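Long-range contacts in proximal thread matrix protein 1 (Mytilus galloprovincialis, PDB 4CN9), which probably serves as a collagen-binding matrix protein of the mussel byssus and carries zinc in a MIDAS motif: residues 48-53 with 240-245; 54-59 with 99-104; 167-172 with 193-198; 220-225 with 235-240. All blocks are in the same frame, centred on the assembly; numbering follows the deposited sequence.

Interaction 1: 48-53 with 240-245. With ZN (zinc ion), chain D.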
loop_
_atom_site.group_PDB
_atom_site.type_symbol
_atom_site.label_atom_id
_atom_site.label_comp_id
_atom_site.label_asym_id
_atom_site.label_seq_id
_atom_site.Cartn_x
_atom_site.Cartn_y
_atom_site.Cartn_z
ATOM N N GLU A 48 -7.009 -14.913 -15.204
ATOM C CA GLU A 48 -6.776 -13.653 -15.899
ATOM C C GLU A 48 -5.378 -13.381 -16.368
ATOM O O GLU A 48 -4.445 -14.141 -16.124
ATOM C CB GLU A 48 -7.261 -12.421 -15.148
ATOM C CG GLU A 48 -7.529 -12.509 -13.706
ATOM C CD GLU A 48 -8.713 -11.631 -13.401
ATOM O OE1 GLU A 48 -9.830 -12.027 -13.775
ATOM O OE2 GLU A 48 -8.531 -10.527 -12.851
ATOM N N GLU A 49 -5.293 -12.260 -17.074
ATOM C CA GLU A 49 -4.072 -11.772 -17.668
ATOM C C GLU A 49 -3.904 -10.293 -17.363
ATOM O O GLU A 49 -4.849 -9.594 -16.979
ATOM C CB GLU A 49 -4.100 -11.962 -19.184
ATOM C CG GLU A 49 -5.109 -11.081 -19.904
ATOM C CD GLU A 49 -5.282 -11.450 -21.371
ATOM O OE1 GLU A 49 -5.161 -12.645 -21.708
ATOM O OE2 GLU A 49 -5.547 -10.539 -22.184
ATOM N N CYS A 50 -2.674 -9.841 -17.545
ATOM C CA CYS A 50 -2.314 -8.457 -17.392
ATOM C C CYS A 50 -1.540 -8.090 -18.640
ATOM O O CYS A 50 -0.604 -8.796 -19.017
ATOM C CB CYS A 50 -1.437 -8.290 -16.156
ATOM S SG CYS A 50 -0.938 -6.596 -15.856
ATOM N N ASP A 51 -1.934 -7.003 -19.288
ATOM C CA ASP A 51 -1.317 -6.590 -20.550
ATOM C C ASP A 51 -0.244 -5.514 -20.314
ATOM O O ASP A 51 0.392 -5.034 -21.252
ATOM C CB ASP A 51 -2.380 -6.058 -21.532
ATOM C CG ASP A 51 -3.477 -7.079 -21.849
ATOM O OD1 ASP A 51 -3.291 -8.299 -21.662
ATOM O OD2 ASP A 51 -4.564 -6.656 -22.285
ATOM N N VAL A 52 -0.040 -5.154 -19.052
ATOM C CA VAL A 52 0.876 -4.077 -18.685
ATOM C C VAL A 52 2.321 -4.460 -18.958
ATOM O O VAL A 52 2.706 -5.599 -18.728
ATOM C CB VAL A 52 0.712 -3.711 -17.192
ATOM C CG1 VAL A 52 1.701 -2.618 -16.779
ATOM C CG2 VAL A 52 -0.720 -3.242 -16.921
ATOM N N GLN A 53 3.116 -3.514 -19.453
ATOM C CA GLN A 53 4.541 -3.755 -19.684
ATOM C C GLN A 53 5.314 -3.601 -18.385
ATOM O O GLN A 53 5.283 -2.549 -17.754
ATOM C CB GLN A 53 5.097 -2.803 -20.740
ATOM C CG GLN A 53 4.609 -3.127 -22.141
ATOM C CD GLN A 53 5.069 -2.118 -23.170
ATOM O OE1 GLN A 53 6.080 -1.436 -22.985
ATOM N NE2 GLN A 53 4.324 -2.017 -24.268
ATOM N N LEU A 240 -3.443 -7.457 -8.309
ATOM C CA LEU A 240 -2.569 -6.482 -7.643
ATOM C C LEU A 240 -1.388 -6.079 -8.520
ATOM O O LEU A 240 -0.977 -4.912 -8.520
ATOM C CB LEU A 240 -2.061 -7.039 -6.314
ATOM C CG LEU A 240 -3.095 -7.316 -5.225
ATOM C CD1 LEU A 240 -2.543 -8.292 -4.191
ATOM C CD2 LEU A 240 -3.507 -6.012 -4.554
ATOM N N ALA A 241 -0.830 -7.033 -9.264
ATOM C CA ALA A 241 0.303 -6.737 -10.143
ATOM C C ALA A 241 -0.130 -5.806 -11.254
ATOM O O ALA A 241 0.666 -5.009 -11.750
ATOM C CB ALA A 241 0.872 -8.011 -10.739
ATOM N N CYS A 242 -1.400 -5.909 -11.644
ATOM C CA CYS A 242 -1.909 -5.123 -12.754
ATOM C C CYS A 242 -2.575 -3.833 -12.273
ATOM O O CYS A 242 -3.193 -3.124 -13.062
ATOM C CB CYS A 242 -2.921 -5.945 -13.563
ATOM S SG CYS A 242 -2.751 -5.762 -15.343
ATOM N N GLU A 243 -2.475 -3.554 -10.976
ATOM C CA GLU A 243 -2.973 -2.305 -10.422
ATOM C C GLU A 243 -1.962 -1.205 -10.730
ATOM O O GLU A 243 -0.820 -1.270 -10.300
ATOM C CB GLU A 243 -3.168 -2.445 -8.914
ATOM C CG GLU A 243 -3.866 -1.274 -8.241
ATOM C CD GLU A 243 -5.374 -1.268 -8.458
ATOM O OE1 GLU A 243 -5.907 -2.228 -9.052
ATOM O OE2 GLU A 243 -6.029 -0.301 -8.025
ATOM N N VAL A 244 -2.358 -0.205 -11.505
ATOM C CA VAL A 244 -1.433 0.878 -11.809
ATOM C C VAL A 244 -1.783 2.101 -10.979
ATOM O O VAL A 244 -2.882 2.637 -11.068
ATOM C CB VAL A 244 -1.414 1.228 -13.301
ATOM C CG1 VAL A 244 -0.439 2.369 -13.558
ATOM C CG2 VAL A 244 -1.027 0.001 -14.122
ATOM N N CYS A 245 -0.834 2.522 -10.154
ATOM C CA CYS A 245 -1.046 3.640 -9.244
ATOM C C CYS A 245 -0.110 4.770 -9.648
ATOM O O CYS A 245 1.089 4.556 -9.719
ATOM C CB CYS A 245 -0.760 3.199 -7.801
ATOM S SG CYS A 245 -2.047 2.150 -7.016
HETATM ZN ZN ZN D . -5.353 -8.581 -22.246
HETATM O O HOH W 1 -6.469 -8.025 -23.928
HETATM O O HOH W 2 -4.631 -8.926 -24.168
#

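Interaction 2: 54-59 with 99-104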
loop_
_atom_site.group_PDB
_atom_site.type_symbol
_atom_site.label_atom_id
_atom_site.label_comp_id
_atom_site.label_asym_id
_atom_site.label_seq_id
_atom_site.Cartn_x
_atom_site.Cartn_y
_atom_site.Cartn_z
ATOM N N ALA A 54 6.015 -4.654 -17.990
ATOM C CA ALA A 54 6.578 -4.721 -16.648
ATOM C C ALA A 54 7.884 -5.504 -16.615
ATOM O O ALA A 54 8.121 -6.384 -17.453
ATOM C CB ALA A 54 5.569 -5.374 -15.697
ATOM N N ASP A 55 8.722 -5.154 -15.639
ATOM C CA ASP A 55 9.845 -5.985 -15.223
ATOM C C ASP A 55 9.437 -6.599 -13.870
ATOM O O ASP A 55 9.194 -5.882 -12.892
ATOM C CB ASP A 55 11.139 -5.157 -15.118
ATOM C CG ASP A 55 11.711 -4.752 -16.488
ATOM O OD1 ASP A 55 11.555 -5.510 -17.470
ATOM O OD2 ASP A 55 12.340 -3.666 -16.574
ATOM N N ILE A 56 9.286 -7.920 -13.844
ATOM C CA ILE A 56 8.786 -8.620 -12.673
ATOM C C ILE A 56 9.891 -9.479 -12.044
ATOM O O ILE A 56 10.522 -10.283 -12.715
ATOM C CB ILE A 56 7.590 -9.518 -13.034
ATOM C CG1 ILE A 56 6.473 -8.685 -13.692
ATOM C CG2 ILE A 56 7.061 -10.205 -11.804
ATOM C CD1 ILE A 56 5.731 -9.425 -14.788
ATOM N N ILE A 57 10.134 -9.262 -10.757
ATOM C CA ILE A 57 11.055 -10.067 -9.988
ATOM C C ILE A 57 10.289 -10.851 -8.944
ATOM O O ILE A 57 9.550 -10.282 -8.148
ATOM C CB ILE A 57 12.101 -9.192 -9.273
ATOM C CG1 ILE A 57 12.883 -8.372 -10.304
ATOM C CG2 ILE A 57 13.032 -10.055 -8.426
ATOM C CD1 ILE A 57 13.781 -9.203 -11.218
ATOM N N VAL A 58 10.449 -12.166 -8.961
ATOM C CA VAL A 58 9.965 -13.005 -7.871
ATOM C C VAL A 58 11.092 -13.309 -6.887
ATOM O O VAL A 58 12.156 -13.769 -7.273
ATOM C CB VAL A 58 9.370 -14.334 -8.392
ATOM C CG1 VAL A 58 8.976 -15.236 -7.233
ATOM C CG2 VAL A 58 8.183 -14.044 -9.295
ATOM N N LEU A 59 10.835 -13.018 -5.616
ATOM C CA LEU A 59 11.737 -13.298 -4.503
ATOM C C LEU A 59 11.224 -14.562 -3.820
ATOM O O LEU A 59 10.153 -14.570 -3.203
ATOM C CB LEU A 59 11.730 -12.089 -3.559
ATOM C CG LEU A 59 12.891 -11.744 -2.631
ATOM C CD1 LEU A 59 14.274 -11.992 -3.229
ATOM C CD2 LEU A 59 12.738 -10.277 -2.250
ATOM N N SER A 99 7.724 -7.469 -21.822
ATOM C CA SER A 99 7.921 -7.586 -20.384
ATOM C C SER A 99 9.009 -8.619 -20.075
ATOM O O SER A 99 9.270 -9.536 -20.865
ATOM C CB SER A 99 6.621 -7.984 -19.692
ATOM O OG SER A 99 5.725 -6.889 -19.601
ATOM N N GLN A 100 9.642 -8.465 -18.919
ATOM C CA GLN A 100 10.678 -9.390 -18.491
ATOM C C GLN A 100 10.415 -9.950 -17.112
ATOM O O GLN A 100 9.717 -9.354 -16.290
ATOM C CB GLN A 100 12.042 -8.714 -18.500
ATOM C CG GLN A 100 12.579 -8.417 -19.880
ATOM C CD GLN A 100 13.774 -7.499 -19.814
ATOM O OE1 GLN A 100 13.772 -6.504 -19.076
ATOM N NE2 GLN A 100 14.815 -7.837 -20.550
ATOM N N PHE A 101 11.017 -11.102 -16.869
ATOM C CA PHE A 101 10.816 -11.849 -15.651
ATOM C C PHE A 101 12.174 -12.301 -15.118
ATOM O O PHE A 101 13.013 -12.756 -15.889
ATOM C CB PHE A 101 9.983 -13.075 -15.998
ATOM C CG PHE A 101 9.131 -13.551 -14.900
ATOM C CD1 PHE A 101 9.637 -14.427 -13.948
ATOM C CD2 PHE A 101 7.827 -13.147 -14.807
ATOM C CE1 PHE A 101 8.847 -14.877 -12.918
ATOM C CE2 PHE A 101 7.023 -13.600 -13.770
ATOM C CZ PHE A 101 7.529 -14.465 -12.836
ATOM N N GLY A 102 12.376 -12.174 -13.806
ATOM C CA GLY A 102 13.554 -12.698 -13.138
ATOM C C GLY A 102 13.211 -13.321 -11.790
ATOM O O GLY A 102 12.178 -13.020 -11.186
ATOM N N VAL A 103 14.085 -14.195 -11.304
ATOM C CA VAL A 103 13.839 -14.870 -10.044
ATOM C C VAL A 103 15.083 -14.849 -9.192
ATOM O O VAL A 103 16.187 -15.169 -9.657
ATOM C CB VAL A 103 13.414 -16.318 -10.249
ATOM C CG1 VAL A 103 13.266 -17.015 -8.903
ATOM C CG2 VAL A 103 12.116 -16.381 -11.032
ATOM N N VAL A 104 14.878 -14.482 -7.935
ATOM C CA VAL A 104 15.933 -14.386 -6.947
ATOM C C VAL A 104 15.572 -15.254 -5.752
ATOM O O VAL A 104 14.483 -15.105 -5.174
ATOM C CB VAL A 104 16.067 -12.923 -6.497
ATOM C CG1 VAL A 104 16.983 -12.801 -5.289
ATOM C CG2 VAL A 104 16.542 -12.071 -7.668
#

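Interaction 3: 167-172 with 193-198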
loop_
_atom_site.group_PDB
_atom_site.type_symbol
_atom_site.label_atom_id
_atom_site.label_comp_id
_atom_site.label_asym_id
_atom_site.label_seq_id
_atom_site.Cartn_x
_atom_site.Cartn_y
_atom_site.Cartn_z
ATOM N N LYS A 167 7.741 -1.603 -12.446
ATOM C CA LYS A 167 8.584 -2.504 -11.665
ATOM C C LYS A 167 7.762 -3.183 -10.580
ATOM O O LYS A 167 7.132 -2.509 -9.774
ATOM C CB LYS A 167 9.732 -1.736 -11.024
ATOM C CG LYS A 167 10.698 -1.145 -12.027
ATOM C CD LYS A 167 11.973 -0.739 -11.328
ATOM C CE LYS A 167 12.410 0.644 -11.732
ATOM N NZ LYS A 167 11.667 1.669 -10.961
ATOM N N ILE A 168 7.793 -4.515 -10.572
ATOM C CA ILE A 168 7.013 -5.322 -9.645
ATOM C C ILE A 168 7.863 -6.416 -8.982
ATOM O O ILE A 168 8.641 -7.116 -9.655
ATOM C CB ILE A 168 5.832 -6.014 -10.366
ATOM C CG1 ILE A 168 4.986 -4.993 -11.129
ATOM C CG2 ILE A 168 4.970 -6.793 -9.357
ATOM C CD1 ILE A 168 4.172 -5.606 -12.231
ATOM N N VAL A 169 7.714 -6.538 -7.661
ATOM C CA VAL A 169 8.344 -7.591 -6.869
ATOM C C VAL A 169 7.265 -8.403 -6.175
ATOM O O VAL A 169 6.385 -7.848 -5.492
ATOM C CB VAL A 169 9.301 -7.011 -5.792
ATOM C CG1 VAL A 169 9.830 -8.102 -4.885
ATOM C CG2 VAL A 169 10.425 -6.272 -6.444
ATOM N N ILE A 170 7.318 -9.715 -6.382
ATOM C CA ILE A 170 6.421 -10.643 -5.714
ATOM C C ILE A 170 7.252 -11.525 -4.775
ATOM O O ILE A 170 8.065 -12.338 -5.211
ATOM C CB ILE A 170 5.632 -11.494 -6.737
ATOM C CG1 ILE A 170 4.712 -10.581 -7.558
ATOM C CG2 ILE A 170 4.815 -12.564 -6.026
ATOM C CD1 ILE A 170 4.307 -11.120 -8.904
ATOM N N LEU A 171 7.060 -11.303 -3.483
ATOM C CA LEU A 171 7.775 -12.018 -2.428
ATOM C C LEU A 171 6.940 -13.202 -1.939
ATOM O O LEU A 171 5.746 -13.057 -1.660
ATOM C CB LEU A 171 8.066 -11.067 -1.269
ATOM C CG LEU A 171 8.495 -11.638 0.088
ATOM C CD1 LEU A 171 9.867 -12.210 0.003
ATOM C CD2 LEU A 171 8.449 -10.551 1.149
ATOM N N MET A 172 7.572 -14.369 -1.857
ATOM C CA MET A 172 6.935 -15.583 -1.351
ATOM C C MET A 172 7.764 -16.125 -0.199
ATOM O O MET A 172 8.937 -16.440 -0.380
ATOM C CB MET A 172 6.862 -16.644 -2.455
ATOM C CG MET A 172 6.131 -16.196 -3.715
ATOM S SD MET A 172 6.320 -17.410 -5.067
ATOM C CE MET A 172 5.506 -18.802 -4.319
ATOM N N GLU A 193 11.794 3.691 -5.080
ATOM C CA GLU A 193 12.273 3.693 -6.457
ATOM C C GLU A 193 11.162 3.423 -7.458
ATOM O O GLU A 193 11.430 3.186 -8.627
ATOM C CB GLU A 193 13.394 2.662 -6.628
ATOM C CG GLU A 193 14.640 2.993 -5.814
ATOM C CD GLU A 193 15.846 2.137 -6.182
ATOM O OE1 GLU A 193 15.677 1.163 -6.948
ATOM O OE2 GLU A 193 16.967 2.442 -5.704
ATOM N N GLY A 194 9.919 3.459 -6.996
ATOM C CA GLY A 194 8.771 3.203 -7.847
ATOM C C GLY A 194 8.557 1.715 -8.100
ATOM O O GLY A 194 8.233 1.313 -9.213
ATOM N N VAL A 195 8.763 0.897 -7.072
ATOM C CA VAL A 195 8.546 -0.538 -7.186
ATOM C C VAL A 195 7.285 -0.942 -6.417
ATOM O O VAL A 195 7.096 -0.566 -5.254
ATOM C CB VAL A 195 9.771 -1.329 -6.680
ATOM C CG1 VAL A 195 9.528 -2.835 -6.775
ATOM C CG2 VAL A 195 11.029 -0.926 -7.454
ATOM N N THR A 196 6.421 -1.697 -7.073
ATOM C CA THR A 196 5.271 -2.303 -6.407
ATOM C C THR A 196 5.736 -3.583 -5.729
ATOM O O THR A 196 6.449 -4.377 -6.345
ATOM C CB THR A 196 4.156 -2.672 -7.409
ATOM O OG1 THR A 196 3.743 -1.508 -8.127
ATOM C CG2 THR A 196 2.946 -3.269 -6.699
ATOM N N VAL A 197 5.335 -3.785 -4.473
ATOM C CA VAL A 197 5.694 -4.984 -3.745
ATOM C C VAL A 197 4.448 -5.770 -3.290
ATOM O O VAL A 197 3.569 -5.249 -2.593
ATOM C CB VAL A 197 6.597 -4.658 -2.544
ATOM C CG1 VAL A 197 7.025 -5.924 -1.845
ATOM C CG2 VAL A 197 7.817 -3.857 -2.999
ATOM N N ILE A 198 4.382 -7.025 -3.721
ATOM C CA ILE A 198 3.329 -7.944 -3.301
ATOM C C ILE A 198 4.003 -9.004 -2.446
ATOM O O ILE A 198 5.090 -9.492 -2.787
ATOM C CB ILE A 198 2.629 -8.593 -4.526
ATOM C CG1 ILE A 198 1.867 -7.525 -5.313
ATOM C CG2 ILE A 198 1.681 -9.710 -4.094
ATOM C CD1 ILE A 198 1.712 -7.819 -6.810
HETATM O O HOH W 3 5.373 -0.166 -10.669
#

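Interaction 4: 220-225 with 235-240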
loop_
_atom_site.group_PDB
_atom_site.type_symbol
_atom_site.label_atom_id
_atom_site.label_comp_id
_atom_site.label_asym_id
_atom_site.label_seq_id
_atom_site.Cartn_x
_atom_site.Cartn_y
_atom_site.Cartn_z
ATOM N N TYR A 220 -1.880 -5.645 -0.231
ATOM C CA TYR A 220 -0.979 -6.328 -1.159
ATOM C C TYR A 220 -0.302 -7.535 -0.496
ATOM O O TYR A 220 0.651 -8.113 -1.049
ATOM C CB TYR A 220 0.088 -5.358 -1.665
ATOM C CG TYR A 220 -0.414 -4.346 -2.666
ATOM C CD1 TYR A 220 -1.432 -3.452 -2.337
ATOM C CD2 TYR A 220 0.146 -4.264 -3.930
ATOM C CE1 TYR A 220 -1.885 -2.523 -3.250
ATOM C CE2 TYR A 220 -0.307 -3.332 -4.862
ATOM C CZ TYR A 220 -1.309 -2.459 -4.511
ATOM O OH TYR A 220 -1.748 -1.528 -5.426
ATOM N N VAL A 221 -0.767 -7.898 0.697
ATOM C CA VAL A 221 -0.306 -9.101 1.383
ATOM C C VAL A 221 -1.353 -10.194 1.229
ATOM O O VAL A 221 -2.521 -9.990 1.562
ATOM C CB VAL A 221 -0.090 -8.871 2.879
ATOM C CG1 VAL A 221 0.313 -10.194 3.562
ATOM C CG2 VAL A 221 0.965 -7.792 3.117
ATOM N N LEU A 222 -0.937 -11.339 0.703
ATOM C CA LEU A 222 -1.823 -12.488 0.547
ATOM C C LEU A 222 -1.296 -13.646 1.389
ATOM O O LEU A 222 -0.087 -13.838 1.509
ATOM C CB LEU A 222 -1.908 -12.888 -0.916
ATOM C CG LEU A 222 -2.368 -11.773 -1.858
ATOM C CD1 LEU A 222 -2.244 -12.231 -3.274
ATOM C CD2 LEU A 222 -3.785 -11.337 -1.554
ATOM N N THR A 223 -2.203 -14.400 2.000
ATOM C CA THR A 223 -1.806 -15.497 2.877
ATOM C C THR A 223 -2.552 -16.777 2.511
ATOM O O THR A 223 -3.668 -16.744 2.003
ATOM C CB THR A 223 -2.071 -15.176 4.363
ATOM O OG1 THR A 223 -3.477 -15.012 4.574
ATOM C CG2 THR A 223 -1.350 -13.901 4.779
ATOM N N THR A 224 -1.909 -17.907 2.763
ATOM C CA THR A 224 -2.521 -19.203 2.529
ATOM C C THR A 224 -1.929 -20.189 3.531
ATOM O O THR A 224 -0.820 -19.978 4.051
ATOM C CB THR A 224 -2.306 -19.670 1.080
ATOM O OG1 THR A 224 -2.921 -20.945 0.889
ATOM C CG2 THR A 224 -0.827 -19.783 0.757
ATOM N N ASN A 225 -2.666 -21.255 3.813
ATOM C CA ASN A 225 -2.280 -22.184 4.867
ATOM C C ASN A 225 -1.286 -23.245 4.422
ATOM O O ASN A 225 -0.571 -23.809 5.237
ATOM C CB ASN A 225 -3.524 -22.859 5.457
ATOM C CG ASN A 225 -4.203 -22.003 6.510
ATOM O OD1 ASN A 225 -5.413 -21.772 6.457
ATOM N ND2 ASN A 225 -3.421 -21.522 7.472
ATOM N N LYS A 235 -5.286 -15.319 -9.092
ATOM C CA LYS A 235 -6.083 -14.207 -9.615
ATOM C C LYS A 235 -5.827 -12.926 -8.827
ATOM O O LYS A 235 -5.666 -11.849 -9.408
ATOM C CB LYS A 235 -7.580 -14.539 -9.605
ATOM C CG LYS A 235 -8.454 -13.332 -9.915
ATOM C CD LYS A 235 -9.912 -13.712 -10.142
ATOM C CE LYS A 235 -10.729 -12.518 -10.636
ATOM N NZ LYS A 235 -10.634 -11.334 -9.733
ATOM N N LEU A 236 -5.785 -13.060 -7.507
ATOM C CA LEU A 236 -5.510 -11.943 -6.613
ATOM C C LEU A 236 -4.136 -11.309 -6.868
ATOM O O LEU A 236 -3.990 -10.091 -6.841
ATOM C CB LEU A 236 -5.592 -12.416 -5.161
ATOM C CG LEU A 236 -6.985 -12.817 -4.670
ATOM C CD1 LEU A 236 -6.927 -13.459 -3.289
ATOM C CD2 LEU A 236 -7.901 -11.611 -4.645
ATOM N N VAL A 237 -3.127 -12.137 -7.109
ATOM C CA VAL A 237 -1.791 -11.631 -7.344
ATOM C C VAL A 237 -1.737 -10.870 -8.652
ATOM O O VAL A 237 -1.145 -9.803 -8.725
ATOM C CB VAL A 237 -0.741 -12.763 -7.327
ATOM C CG1 VAL A 237 0.612 -12.257 -7.789
ATOM C CG2 VAL A 237 -0.632 -13.358 -5.933
ATOM N N ILE A 238 -2.361 -11.411 -9.691
ATOM C CA ILE A 238 -2.376 -10.750 -10.978
ATOM C C ILE A 238 -3.149 -9.432 -10.898
ATOM O O ILE A 238 -2.760 -8.450 -11.516
ATOM C CB ILE A 238 -3.006 -11.642 -12.066
ATOM C CG1 ILE A 238 -2.215 -12.947 -12.208
ATOM C CG2 ILE A 238 -3.084 -10.889 -13.383
ATOM C CD1 ILE A 238 -0.718 -12.764 -12.414
ATOM N N ASP A 239 -4.246 -9.425 -10.142
ATOM C CA ASP A 239 -5.046 -8.214 -9.964
ATOM C C ASP A 239 -4.224 -7.105 -9.331
ATOM O O ASP A 239 -4.309 -5.955 -9.750
ATOM C CB ASP A 239 -6.274 -8.489 -9.091
ATOM C CG ASP A 239 -7.345 -9.286 -9.820
ATOM O OD1 ASP A 239 -7.270 -9.386 -11.062
ATOM O OD2 ASP A 239 -8.258 -9.806 -9.149
ATOM N N LEU A 240 -3.443 -7.457 -8.309
ATOM C CA LEU A 240 -2.569 -6.482 -7.643
ATOM C C LEU A 240 -1.388 -6.079 -8.520
ATOM O O LEU A 240 -0.977 -4.912 -8.520
ATOM C CB LEU A 240 -2.061 -7.039 -6.314
ATOM C CG LEU A 240 -3.095 -7.316 -5.225
ATOM C CD1 LEU A 240 -2.543 -8.292 -4.191
ATOM C CD2 LEU A 240 -3.507 -6.012 -4.554
#

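Interaction 1: 48-53 with 240-245
Cys50 holds SG anti to its backbone N (chi1 -179°), which carries the sulfur out toward Cys242, and Cys242 answers with a chi1 of -138°, away from any staggered position. The two sulfurs close a disulfide, SG to SG 2.1 Å, whose chi3 of 89° is close to the relaxed right-angle twist. Cys242 is the first residue to leave the helical conformation after helix 234-241, so the bond grips the chain just where it turns from that helix into strand 243-247. Beside the bridge Val52 lays its CG2 methyl 3.6 Å from Cys242 SG and reaches more loosely to Val244 CG2 at 4.3 Å; a beta-branched aliphatic residue suits this place because it covers the sulfur with carbon.

The residues flanking Cys50 turn the other way and hold a zinc ion. Glu49 binds it with one oxygen, OE2 at 2.0 Å, whereas Asp51 chelates it with both, OD1 at 2.2 Å and OD2 at 2.1 Å. Two waters and His446 NE2, from strand 439-447, complete six ligand atoms. Asp51 OD1 also accepts a hydrogen bond from Thr89 OG1 in the second shell, which helps fix the rotation of the carboxylate. One short segment is thus pinned by a covalent bond on one side and a metal on the other. The bridge, joining the approach to the first sheet strand with the end of a helix, recalls the disulfide that ties the two ends of some von Willebrand factor type A domains, such as A1 and A3 of von Willebrand factor itself.

Interaction 2: 54-59 with 99-104
Ser99 OG has two partners: it accepts the backbone N-H of Ala54 at 2.8 Å, with an N-H...O angle of 157°, and shares a hydrogen bond with Thr90 OG1. A small hydroxyl suits this spot, since it takes over the role of a strand carbonyl where strand 100-106 has not yet begun. From there strands 54-61 and 100-106 run parallel. Ile56 and Val58 each give N-H and C=O to the partner strand; the bond from Val104 N to Val58 O, 2.9 Å, is almost straight at 175°.

On one face Phe101 turns its ring back over the neighbouring strand, with CZ 3.6 Å from Val58 CG2 and CE2 3.9 Å from Ile56 CG2, while Ile56 O sits above the rim of one ring face. On the other, where helix 142-153 packs, Leu59 and Val104 lie side by side, their CD1 and CG1 squeezed to 3.5 Å. Opposite Ile57 on this face, Gly102 suits its place: a beta carbon there would crowd Ile57 CD1. Asp55, at the start of the strand, puts its OD1 into a salt bridge with Lys165. Backbone bonds therefore set the register, and aliphatic and aromatic side chains cover most of both faces, with polar groups kept to the strand start.

Interaction 3: 167-172 with 193-198
Lys167 crosses Val195 at about a right angle, its CB lying 3.9 Å from Val195 CG2. The chain then bends at chi3 (-133°) and chi4 (82°), which brings NZ over to the carbonyl of Glu193, where it donates a 2.8 Å hydrogen bond to Glu193 O. A long, flexible amine suits this place: its methylenes cover the valine and its charged end reaches the turn, which Gly194 makes with a positive phi. With an alanine here, Glu193 O would probably be left without its ammonium mate, and Val195 CG2 with less hydrocarbon over it.

Further along the same face, Val169 meets Val195 at a slant, CG2 to CG1 at 3.6 Å. On the opposite face Ile170 and Ile198 run side by side and point the same way, Ile170 CG1 4.1 Å from Ile198 CD1. Between these faces the parallel backbones are laced by four bonds, such as the nearly straight one from Ile198 N to Val169 O, 2.8 Å at 177°. Lys167 O takes both Thr196 N and a water. This closes the beta-alpha-beta unit of strand 166-173, helix 183-192 and strand 195-202. Its chemistry grades from polar and hydrated at the strand start to wholly aliphatic further in, as befits central strands sandwiched by helices.

Interaction 4: 220-225 with 235-240
Helix 234-241 covers edge strand 221-224 of a mixed alpha/beta sheet through leucine, valine and tyrosine side chains. Leu240 aims its CD2 methyl squarely at the Tyr220 ring, 3.8 Å from the centroid and only 5° off the normal, a CH-pi contact over the middle of the face. The other methyl, CD1, comes within 3.9 Å of Tyr220 CA and meets Leu222 CD1 tip to tip. Replacing this ring with an alanine is likely to open a gap beneath Leu240 CD2 and cost that methyl its aromatic bed.

In this doubly wound alpha/beta fold the helix runs antiparallel to the strand, at 173° with 9.9 Å between axes. Leu236 and Leu240, one turn apart, both face Leu222. With CG beside its backbone N (chi1 -57°), Leu222 pushes CD1 between Leu236 CB, 3.8 Å away, and Val237 CG2, a tight 3.3 Å. Val237 is small enough to sit deeper, where it also touches Ile200 and Phe80. On a different side of the helix Lys235 NZ bridges to the syn lone pair of Asp239 OD2 at 2.9 Å, a charged pair one turn apart, with Glu48 nearby making only a long, weak ion pair to Lys235.

Overall arrangement
Interactions 2 and 3 form the buried centre of one sheet: strands 54-61 and 166-173 are neighbours, joined by probable backbone bonds such as Ile57 N to Ile168 O, so the two contacts read as successive slices of it. Their parallel backbones are hydrogen-bonded. Interaction 4 lies at the sheet's edge, partly buried, where a helix covers the last strand by hydrocarbon and ring contacts without hydrogen bonds across it. Interaction 1 is also partly buried, sits at the end of that same helix, and relies on a disulfide, while the zinc beside it ties 48-53 to strand 439-447. It shares Leu240 with interaction 4, and Ile198 of interaction 3 packs against Leu240 and Ala241.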